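Long-range contact in mucus binding protein (Lactobacillus reuteri, PDB 3I57), which probably binds mucus as a cell-wall-anchored surface protein of the bacterium, and carries this repeat, which also binds immunoglobulins: residues Met1-Thr13 against Arg18-Tyr32. Numbering follows the deposited sequence.
Sequences MQKVHVQYIDGET and RQDDLDGYTDETIPY. With CA (calcium ion), chain C.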
ATOM      1  N   MET A   1      48.927  -8.072   7.891  1.00 13.69           N
ATOM      2  CA  MET A   1      47.619  -7.919   8.574  1.00 12.59           C
ATOM      3  C   MET A   1      46.562  -8.610   7.690  1.00 12.23           C
ATOM      4  O   MET A   1      46.754  -8.735   6.477  1.00 12.45           O
ATOM      5  CB  MET A   1      47.312  -6.426   8.733  1.00 13.37           C
ATOM      6  CG  MET A   1      46.549  -6.082   9.999  1.00 15.78           C
ATOM      7  SD  MET A   1      47.507  -6.486  11.495  1.00 16.55           S
ATOM      8  CE  MET A   1      48.711  -5.212  11.534  1.00 17.36           C
ATOM      9  N   GLN A   2      45.463  -9.069   8.286  1.00 10.23           N
ATOM     10  CA  GLN A   2      44.367  -9.685   7.525  1.00  9.43           C
ATOM     11  C   GLN A   2      43.186  -8.710   7.522  1.00  8.87           C
ATOM     12  O   GLN A   2      43.081  -7.867   8.410  1.00  8.36           O
ATOM     13  CB  GLN A   2      43.942 -10.980   8.194  1.00  8.80           C
ATOM     14  CG  GLN A   2      45.077 -12.006   8.322  1.00 10.24           C
ATOM     15  CD  GLN A   2      45.706 -12.304   6.976  1.00 13.13           C
ATOM     16  OE1 GLN A   2      45.055 -12.148   5.930  1.00 10.84           O
ATOM     17  NE2 GLN A   2      46.977 -12.734   6.985  1.00 14.74           N
ATOM     18  N   LYS A   3      42.295  -8.852   6.550  1.00  8.64           N
ATOM     19  CA  LYS A   3      41.158  -7.932   6.447  1.00  9.14           C
ATOM     20  C   LYS A   3      39.874  -8.699   6.375  1.00  8.65           C
ATOM     21  O   LYS A   3      39.799  -9.758   5.754  1.00  9.75           O
ATOM     22  CB  LYS A   3      41.262  -7.047   5.194  1.00  9.63           C
ATOM     23  CG  LYS A   3      42.404  -6.057   5.201  1.00 12.05           C
ATOM     24  CD  LYS A   3      42.443  -5.290   3.856  1.00 17.79           C
ATOM     25  CE  LYS A   3      42.944  -3.858   4.058  1.00 21.74           C
ATOM     26  NZ  LYS A   3      42.128  -3.083   5.063  1.00 18.91           N
ATOM     27  N   VAL A   4      38.850  -8.132   6.997  1.00  8.34           N
ATOM     28  CA  VAL A   4      37.549  -8.740   7.053  1.00  8.55           C
ATOM     29  C   VAL A   4      36.547  -7.656   6.632  1.00  8.06           C
ATOM     30  O   VAL A   4      36.739  -6.476   6.953  1.00  8.13           O
ATOM     31  CB  VAL A   4      37.210  -9.193   8.499  1.00  8.27           C
ATOM     32  CG1 VAL A   4      35.738  -9.574   8.581  1.00  9.30           C
ATOM     33  CG2 VAL A   4      38.056 -10.358   8.889  1.00  9.78           C
ATOM     34  N   HIS A   5      35.497  -8.048   5.927  1.00  7.73           N
ATOM     35  CA  HIS A   5      34.492  -7.076   5.493  1.00  7.52           C
ATOM     36  C   HIS A   5      33.137  -7.627   5.849  1.00  7.47           C
ATOM     37  O   HIS A   5      32.786  -8.707   5.423  1.00  7.43           O
ATOM     38  CB  HIS A   5      34.577  -6.894   3.960  1.00  7.10           C
ATOM     39  CG  HIS A   5      35.969  -6.670   3.470  1.00  5.77           C
ATOM     40  ND1 HIS A   5      36.618  -5.457   3.616  1.00  8.95           N
ATOM     41  CD2 HIS A   5      36.847  -7.501   2.870  1.00  5.79           C
ATOM     42  CE1 HIS A   5      37.836  -5.552   3.111  1.00  8.69           C
ATOM     43  NE2 HIS A   5      38.001  -6.782   2.648  1.00  7.81           N
ATOM     44  N   VAL A   6      32.352  -6.875   6.603  1.00  7.88           N
ATOM     45  CA  VAL A   6      31.029  -7.366   6.964  1.00  7.06           C
ATOM     46  C   VAL A   6      30.008  -6.545   6.213  1.00  6.57           C
ATOM     47  O   VAL A   6      29.972  -5.329   6.342  1.00  6.55           O
ATOM     48  CB  VAL A   6      30.775  -7.231   8.468  1.00  7.00           C
ATOM     49  CG1 VAL A   6      29.396  -7.782   8.805  1.00  5.88           C
ATOM     50  CG2 VAL A   6      31.866  -7.948   9.248  1.00  5.34           C
ATOM     51  N   GLN A   7      29.181  -7.213   5.416  1.00  5.70           N
ATOM     52  CA  GLN A   7      28.346  -6.488   4.455  1.00  5.68           C
ATOM     53  C   GLN A   7      26.894  -6.612   4.864  1.00  4.84           C
ATOM     54  O   GLN A   7      26.373  -7.709   4.960  1.00  6.37           O
ATOM     55  CB  GLN A   7      28.565  -7.049   3.034  1.00  4.85           C
ATOM     56  CG  GLN A   7      30.035  -6.848   2.585  1.00  4.00           C
ATOM     57  CD  GLN A   7      30.412  -7.699   1.388  1.00  7.34           C
ATOM     58  OE1 GLN A   7      31.023  -7.223   0.403  1.00 11.79           O
ATOM     59  NE2 GLN A   7      30.064  -8.952   1.454  1.00  7.01           N
ATOM     60  N   TYR A   8      26.258  -5.476   5.089  1.00  5.43           N
ATOM     61  CA  TYR A   8      24.839  -5.430   5.460  1.00  4.98           C
ATOM     62  C   TYR A   8      23.985  -5.276   4.189  1.00  4.89           C
ATOM     63  O   TYR A   8      24.164  -4.320   3.427  1.00  6.30           O
ATOM     64  CB  TYR A   8      24.599  -4.294   6.465  1.00  4.03           C
ATOM     65  CG  TYR A   8      25.223  -4.598   7.789  1.00  5.10           C
ATOM     66  CD1 TYR A   8      26.576  -4.353   7.994  1.00  5.68           C
ATOM     67  CD2 TYR A   8      24.504  -5.220   8.804  1.00  6.77           C
ATOM     68  CE1 TYR A   8      27.189  -4.668   9.174  1.00  4.85           C
ATOM     69  CE2 TYR A   8      25.111  -5.544  10.021  1.00  6.68           C
ATOM     70  CZ  TYR A   8      26.469  -5.267  10.186  1.00  7.72           C
ATOM     71  OH  TYR A   8      27.107  -5.559  11.365  1.00  8.04           O
ATOM     72  N   ILE A   9      23.088  -6.231   3.954  1.00  5.42           N
ATOM     73  CA  ILE A   9      22.425  -6.363   2.650  1.00  6.46           C
ATOM     74  C   ILE A   9      20.902  -6.326   2.751  1.00  6.03           C
ATOM     75  O   ILE A   9      20.347  -6.977   3.627  1.00  5.92           O
ATOM     76  CB  ILE A   9      22.769  -7.722   2.003  1.00  6.19           C
ATOM     77  CG1 ILE A   9      24.287  -7.887   1.817  1.00  7.13           C
ATOM     78  CG2 ILE A   9      22.071  -7.868   0.638  1.00  7.68           C
ATOM     79  CD1 ILE A   9      24.889  -6.713   1.184  1.00  9.56           C
ATOM     80  N   ASP A  10      20.239  -5.603   1.839  1.00  6.54           N
ATOM     81  CA  ASP A  10      18.769  -5.738   1.672  1.00  7.43           C
ATOM     82  C   ASP A  10      18.555  -6.862   0.673  1.00  7.97           C
ATOM     83  O   ASP A  10      18.844  -6.721  -0.532  1.00  8.02           O
ATOM     84  CB  ASP A  10      18.127  -4.450   1.157  1.00  7.80           C
ATOM     85  CG  ASP A  10      16.623  -4.593   0.887  1.00  8.71           C
ATOM     86  OD1 ASP A  10      16.134  -5.714   0.717  1.00 13.62           O
ATOM     87  OD2 ASP A  10      15.934  -3.561   0.855  1.00  9.87           O
ATOM     88  N   GLY A  11      18.112  -8.003   1.190  1.00  8.13           N
ATOM     89  CA  GLY A  11      17.953  -9.194   0.367  1.00  8.96           C
ATOM     90  C   GLY A  11      16.697  -9.193  -0.477  1.00 10.17           C
ATOM     91  O   GLY A  11      16.489 -10.116  -1.278  1.00  9.77           O
ATOM     92  N   GLU A  12      15.863  -8.164  -0.334  1.00  9.04           N
ATOM     93  CA  GLU A  12      14.697  -8.065  -1.203  1.00 10.86           C
ATOM     94  C   GLU A  12      15.042  -7.312  -2.454  1.00 10.98           C
ATOM     95  O   GLU A  12      14.481  -7.590  -3.506  1.00 12.06           O
ATOM     96  CB  GLU A  12      13.510  -7.366  -0.518  1.00  9.67           C
ATOM     97  CG  GLU A  12      12.992  -8.127   0.682  1.00 12.27           C
ATOM     98  CD  GLU A  12      11.596  -7.696   1.111  1.00 12.53           C
ATOM     99  OE1 GLU A  12      10.907  -6.932   0.386  1.00 12.88           O
ATOM    100  OE2 GLU A  12      11.197  -8.138   2.190  1.00 11.24           O
ATOM    101  N   THR A  13      15.942  -6.333  -2.330  1.00 10.45           N
ATOM    102  CA  THR A  13      16.304  -5.477  -3.446  1.00  9.44           C
ATOM    103  C   THR A  13      17.717  -5.782  -3.940  1.00  9.21           C
ATOM    104  O   THR A  13      18.175  -5.154  -4.899  1.00  9.24           O
ATOM    105  CB  THR A  13      16.211  -3.976  -3.075  1.00 10.39           C
ATOM    106  OG1 THR A  13      17.056  -3.689  -1.945  1.00  9.28           O
ATOM    107  CG2 THR A  13      14.781  -3.612  -2.732  1.00 12.42           C
ATOM    108  N   ARG A  18      25.560  -1.114   3.739  1.00  7.09           N
ATOM    109  CA  ARG A  18      26.757  -0.615   4.436  1.00  7.70           C
ATOM    110  C   ARG A  18      27.782  -1.734   4.472  1.00  7.37           C
ATOM    111  O   ARG A  18      27.429  -2.912   4.453  1.00  7.25           O
ATOM    112  CB  ARG A  18      26.405  -0.230   5.874  1.00  7.87           C
ATOM    113  CG  ARG A  18      27.436   0.613   6.639  1.00 10.82           C
ATOM    114  CD  ARG A  18      26.927   0.873   8.079  1.00 12.26           C
ATOM    115  NE  ARG A  18      27.302  -0.176   9.048  1.00 10.28           N
ATOM    116  CZ  ARG A  18      26.752  -0.298  10.263  1.00 15.23           C
ATOM    117  NH1 ARG A  18      25.760   0.515  10.634  1.00 12.66           N
ATOM    118  NH2 ARG A  18      27.177  -1.243  11.103  1.00 13.36           N
ATOM    119  N   GLN A  19      29.054  -1.363   4.494  1.00  6.17           N
ATOM    120  CA  GLN A  19      30.118  -2.354   4.728  1.00  6.30           C
ATOM    121  C   GLN A  19      31.040  -1.872   5.818  1.00  5.75           C
ATOM    122  O   GLN A  19      31.470  -0.703   5.799  1.00  5.24           O
ATOM    123  CB  GLN A  19      30.951  -2.566   3.465  1.00  6.19           C
ATOM    124  CG  GLN A  19      32.120  -3.565   3.668  1.00  6.01           C
ATOM    125  CD  GLN A  19      32.785  -3.893   2.353  1.00  7.69           C
ATOM    126  OE1 GLN A  19      32.120  -4.348   1.418  1.00  6.92           O
ATOM    127  NE2 GLN A  19      34.108  -3.681   2.274  1.00  5.74           N
ATOM    128  N   ASP A  20      31.346  -2.765   6.757  1.00  5.17           N
ATOM    129  CA  ASP A  20      32.255  -2.446   7.852  1.00  6.23           C
ATOM    130  C   ASP A  20      33.513  -3.242   7.600  1.00  6.93           C
ATOM    131  O   ASP A  20      33.434  -4.471   7.447  1.00  6.85           O
ATOM    132  CB  ASP A  20      31.674  -2.905   9.209  1.00  6.20           C
ATOM    133  CG  ASP A  20      30.423  -2.121   9.636  1.00  7.77           C
ATOM    134  OD1 ASP A  20      30.071  -1.146   8.960  1.00  8.49           O
ATOM    135  OD2 ASP A  20      29.818  -2.476  10.673  1.00  7.46           O
ATOM    136  N   ASP A  21      34.655  -2.550   7.591  1.00  8.18           N
ATOM    137  CA  ASP A  21      35.973  -3.163   7.440  1.00  9.08           C
ATOM    138  C   ASP A  21      36.654  -3.328   8.793  1.00  9.76           C
ATOM    139  O   ASP A  21      36.524  -2.457   9.673  1.00  9.12           O
ATOM    140  CB  ASP A  21      36.859  -2.296   6.549  1.00  9.73           C
ATOM    141  CG  ASP A  21      36.496  -2.390   5.097  1.00 10.41           C
ATOM    142  OD1 ASP A  21      35.581  -3.162   4.746  1.00  9.55           O
ATOM    143  OD2 ASP A  21      37.154  -1.691   4.294  1.00 14.53           O
ATOM    144  N   LEU A  22      37.369  -4.446   8.968  1.00  9.63           N
ATOM    145  CA  LEU A  22      38.181  -4.690  10.169  1.00 10.91           C
ATOM    146  C   LEU A  22      39.515  -5.249   9.700  1.00 10.84           C
ATOM    147  O   LEU A  22      39.559  -5.943   8.705  1.00 10.44           O
ATOM    148  CB  LEU A  22      37.511  -5.738  11.082  1.00 12.11           C
ATOM    149  CG  LEU A  22      35.983  -5.772  11.041  1.00 13.47           C
ATOM    150  CD1 LEU A  22      35.441  -7.116  11.515  1.00 16.61           C
ATOM    151  CD2 LEU A  22      35.453  -4.666  11.912  1.00 17.38           C
ATOM    152  N   ASP A  23      40.598  -4.934  10.406  1.00 10.31           N
ATOM    153  CA  ASP A  23      41.888  -5.565  10.165  1.00  9.99           C
ATOM    154  C   ASP A  23      42.330  -6.227  11.451  1.00  9.06           C
ATOM    155  O   ASP A  23      42.005  -5.744  12.538  1.00  8.46           O
ATOM    156  CB  ASP A  23      42.934  -4.522   9.741  1.00 11.00           C
ATOM    157  CG  ASP A  23      42.534  -3.798   8.456  1.00 14.50           C
ATOM    158  OD1 ASP A  23      43.335  -3.746   7.515  1.00 17.02           O
ATOM    159  OD2 ASP A  23      41.401  -3.273   8.417  1.00 23.16           O
ATOM    160  N   GLY A  24      43.096  -7.319  11.325  1.00  8.93           N
ATOM    161  CA  GLY A  24      43.621  -7.980  12.509  1.00  7.66           C
ATOM    162  C   GLY A  24      44.760  -8.923  12.166  1.00  7.52           C
ATOM    163  O   GLY A  24      45.181  -9.037  11.003  1.00  6.18           O
ATOM    164  N   TYR A  25      45.252  -9.592  13.202  1.00  5.99           N
ATOM    165  CA  TYR A  25      46.326 -10.528  13.094  1.00  6.30           C
ATOM    166  C   TYR A  25      45.800 -11.923  12.825  1.00  6.02           C
ATOM    167  O   TYR A  25      44.708 -12.314  13.276  1.00  6.20           O
ATOM    168  CB  TYR A  25      47.107 -10.558  14.405  1.00  6.59           C
ATOM    169  CG  TYR A  25      47.678  -9.233  14.777  1.00  6.17           C
ATOM    170  CD1 TYR A  25      48.772  -8.704  14.064  1.00  9.77           C
ATOM    171  CD2 TYR A  25      47.167  -8.510  15.861  1.00  9.15           C
ATOM    172  CE1 TYR A  25      49.319  -7.486  14.404  1.00  8.64           C
ATOM    173  CE2 TYR A  25      47.710  -7.285  16.218  1.00  8.99           C
ATOM    174  CZ  TYR A  25      48.787  -6.780  15.475  1.00 12.51           C
ATOM    175  OH  TYR A  25      49.348  -5.579  15.831  1.00 14.83           O
ATOM    176  N   THR A  26      46.593 -12.682  12.095  1.00  5.60           N
ATOM    177  CA  THR A  26      46.257 -14.066  11.838  1.00  6.65           C
ATOM    178  C   THR A  26      46.048 -14.779  13.157  1.00  6.70           C
ATOM    179  O   THR A  26      46.866 -14.652  14.075  1.00  7.88           O
ATOM    180  CB  THR A  26      47.408 -14.736  11.042  1.00  6.59           C
ATOM    181  OG1 THR A  26      47.488 -14.111   9.755  1.00  6.43           O
ATOM    182  CG2 THR A  26      47.162 -16.220  10.862  1.00  5.95           C
ATOM    183  N   ASP A  27      44.945 -15.533  13.229  1.00  6.97           N
ATOM    184  CA  ASP A  27      44.531 -16.298  14.395  1.00  7.30           C
ATOM    185  C   ASP A  27      43.925 -15.469  15.536  1.00  7.38           C
ATOM    186  O   ASP A  27      43.465 -16.022  16.528  1.00  8.23           O
ATOM    187  CB  ASP A  27      45.606 -17.285  14.878  1.00  7.60           C
ATOM    188  CG  ASP A  27      45.845 -18.369  13.876  1.00  9.44           C
ATOM    189  OD1 ASP A  27      44.855 -18.824  13.276  1.00  8.79           O
ATOM    190  OD2 ASP A  27      47.013 -18.731  13.651  1.00  8.88           O
ATOM    191  N   GLU A  28      43.908 -14.147  15.385  1.00  7.30           N
ATOM    192  CA  GLU A  28      43.199 -13.319  16.346  1.00  6.68           C
ATOM    193  C   GLU A  28      41.702 -13.554  16.168  1.00  7.06           C
ATOM    194  O   GLU A  28      41.225 -13.648  15.043  1.00  7.12           O
ATOM    195  CB  GLU A  28      43.549 -11.844  16.106  1.00  6.55           C
ATOM    196  CG  GLU A  28      42.756 -10.828  16.945  1.00  7.84           C
ATOM    197  CD  GLU A  28      42.909  -9.396  16.428  1.00  8.19           C
ATOM    198  OE1 GLU A  28      43.908  -9.090  15.725  1.00  5.02           O
ATOM    199  OE2 GLU A  28      42.033  -8.563  16.750  1.00  8.32           O
ATOM    200  N   THR A  29      40.962 -13.652  17.275  1.00  7.22           N
ATOM    201  CA  THR A  29      39.495 -13.689  17.169  1.00  7.20           C
ATOM    202  C   THR A  29      38.964 -12.334  16.650  1.00  7.32           C
ATOM    203  O   THR A  29      39.344 -11.278  17.168  1.00  6.80           O
ATOM    204  CB  THR A  29      38.840 -14.073  18.504  1.00  7.40           C
ATOM    205  OG1 THR A  29      39.215 -15.411  18.835  1.00  6.47           O
ATOM    206  CG2 THR A  29      37.255 -13.970  18.420  1.00  8.79           C
ATOM    207  N   ILE A  30      38.109 -12.351  15.620  1.00  6.76           N
ATOM    208  CA  ILE A  30      37.720 -11.056  14.988  1.00  6.98           C
ATOM    209  C   ILE A  30      36.896 -10.271  16.016  1.00  5.88           C
ATOM    210  O   ILE A  30      35.879 -10.760  16.443  1.00  7.12           O
ATOM    211  CB  ILE A  30      36.910 -11.242  13.671  1.00  6.71           C
ATOM    212  CG1 ILE A  30      37.741 -11.945  12.579  1.00  7.02           C
ATOM    213  CG2 ILE A  30      36.388  -9.865  13.175  1.00  7.51           C
ATOM    214  CD1 ILE A  30      36.890 -12.655  11.508  1.00  8.81           C
ATOM    215  N   PRO A  31      37.362  -9.084  16.452  1.00  7.21           N
ATOM    216  CA  PRO A  31      36.691  -8.396  17.550  1.00  7.57           C
ATOM    217  C   PRO A  31      35.517  -7.605  17.035  1.00  8.40           C
ATOM    218  O   PRO A  31      35.571  -6.369  16.959  1.00  7.99           O
ATOM    219  CB  PRO A  31      37.780  -7.475  18.125  1.00  7.93           C
ATOM    220  CG  PRO A  31      38.694  -7.223  16.969  1.00  7.64           C
ATOM    221  CD  PRO A  31      38.644  -8.445  16.094  1.00  5.73           C
ATOM    222  N   TYR A  32      34.468  -8.325  16.642  1.00  8.25           N
ATOM    223  CA  TYR A  32      33.301  -7.710  16.030  1.00  8.95           C
ATOM    224  C   TYR A  32      32.067  -8.506  16.407  1.00  8.82           C
ATOM    225  O   TYR A  32      32.106  -9.753  16.528  1.00  9.04           O
ATOM    226  CB  TYR A  32      33.454  -7.740  14.498  1.00  8.16           C
ATOM    227  CG  TYR A  32      32.417  -6.981  13.703  1.00  7.97           C
ATOM    228  CD1 TYR A  32      32.591  -5.630  13.411  1.00  6.22           C
ATOM    229  CD2 TYR A  32      31.296  -7.629  13.198  1.00  8.24           C
ATOM    230  CE1 TYR A  32      31.660  -4.918  12.671  1.00  9.31           C
ATOM    231  CE2 TYR A  32      30.364  -6.945  12.463  1.00  7.72           C
ATOM    232  CZ  TYR A  32      30.552  -5.596  12.181  1.00  9.50           C
ATOM    233  OH  TYR A  32      29.596  -4.952  11.450  1.00  9.08           O
TER
HETATM  234 CA    CA C 186      43.168 -12.902   4.546  1.00 11.91          CA
HETATM  235  O   HOH W   1      39.490  -2.600   3.837  1.00 27.60           O
HETATM  236  O   HOH W   2      43.331 -10.457   4.050  1.00 10.94           O
HETATM  237  O   HOH W   3      41.356 -12.098   5.853  1.00 11.05           O
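The first beta hairpin of a beta-grasp domain pairs Met1-Thr13 with Arg18-Tyr32, antiparallel from Gln2 opposite Gly24 to Tyr8 opposite Arg18. Backbone bonds such as Val6 N to Asp20 O (2.8 Å) zip the strands together. Ile30 and Tyr32, from the loop after strand 18-24, pack against the face carrying Val4, Val6 and Tyr8. Branched Val6 lays CG2 over one face of the Tyr32 ring, 4.1 Å from its centroid, while CG2 of Val4 meets CD1 of Ile30 tip to tip. Beyond them the hydroxyls of Tyr8 and Tyr32 lie 2.6 Å apart, and Tyr32 OH donates to Asp20 OD2. Arg18 grips Asp20 side-on through NE and NH2; the bend at chi3 (88°) helps bring its guanidinium over the Tyr8 ring as a cation-pi partner. An asparagine in place of Asp20 would probably leave the Arg18 charge without its mate and weaken the guanidinium's hold above Tyr8.

On the other face, His5 ND1 points almost straight at Asp21 OD1 (2.8 Å, 178°), within its own ring plane but from above the carboxylate; Gln19 NE2 takes the syn lone pair of that oxygen. The long chain of Lys3, bent at its far end, brings NZ to Asp23 OD1 in a salt bridge (2.8 Å). At the hairpin's open end, Gln2 divides its amide: OE1 binds calcium (2.5 Å), NE2 donates to Thr26 OG1 and to Asp63.

Asp60, Asp62 and Asn65 complete the protein ligands of the metal, His5 NE2 bonds to Asp66, and strand 67-80 runs parallel to strand 2-10 along its other edge.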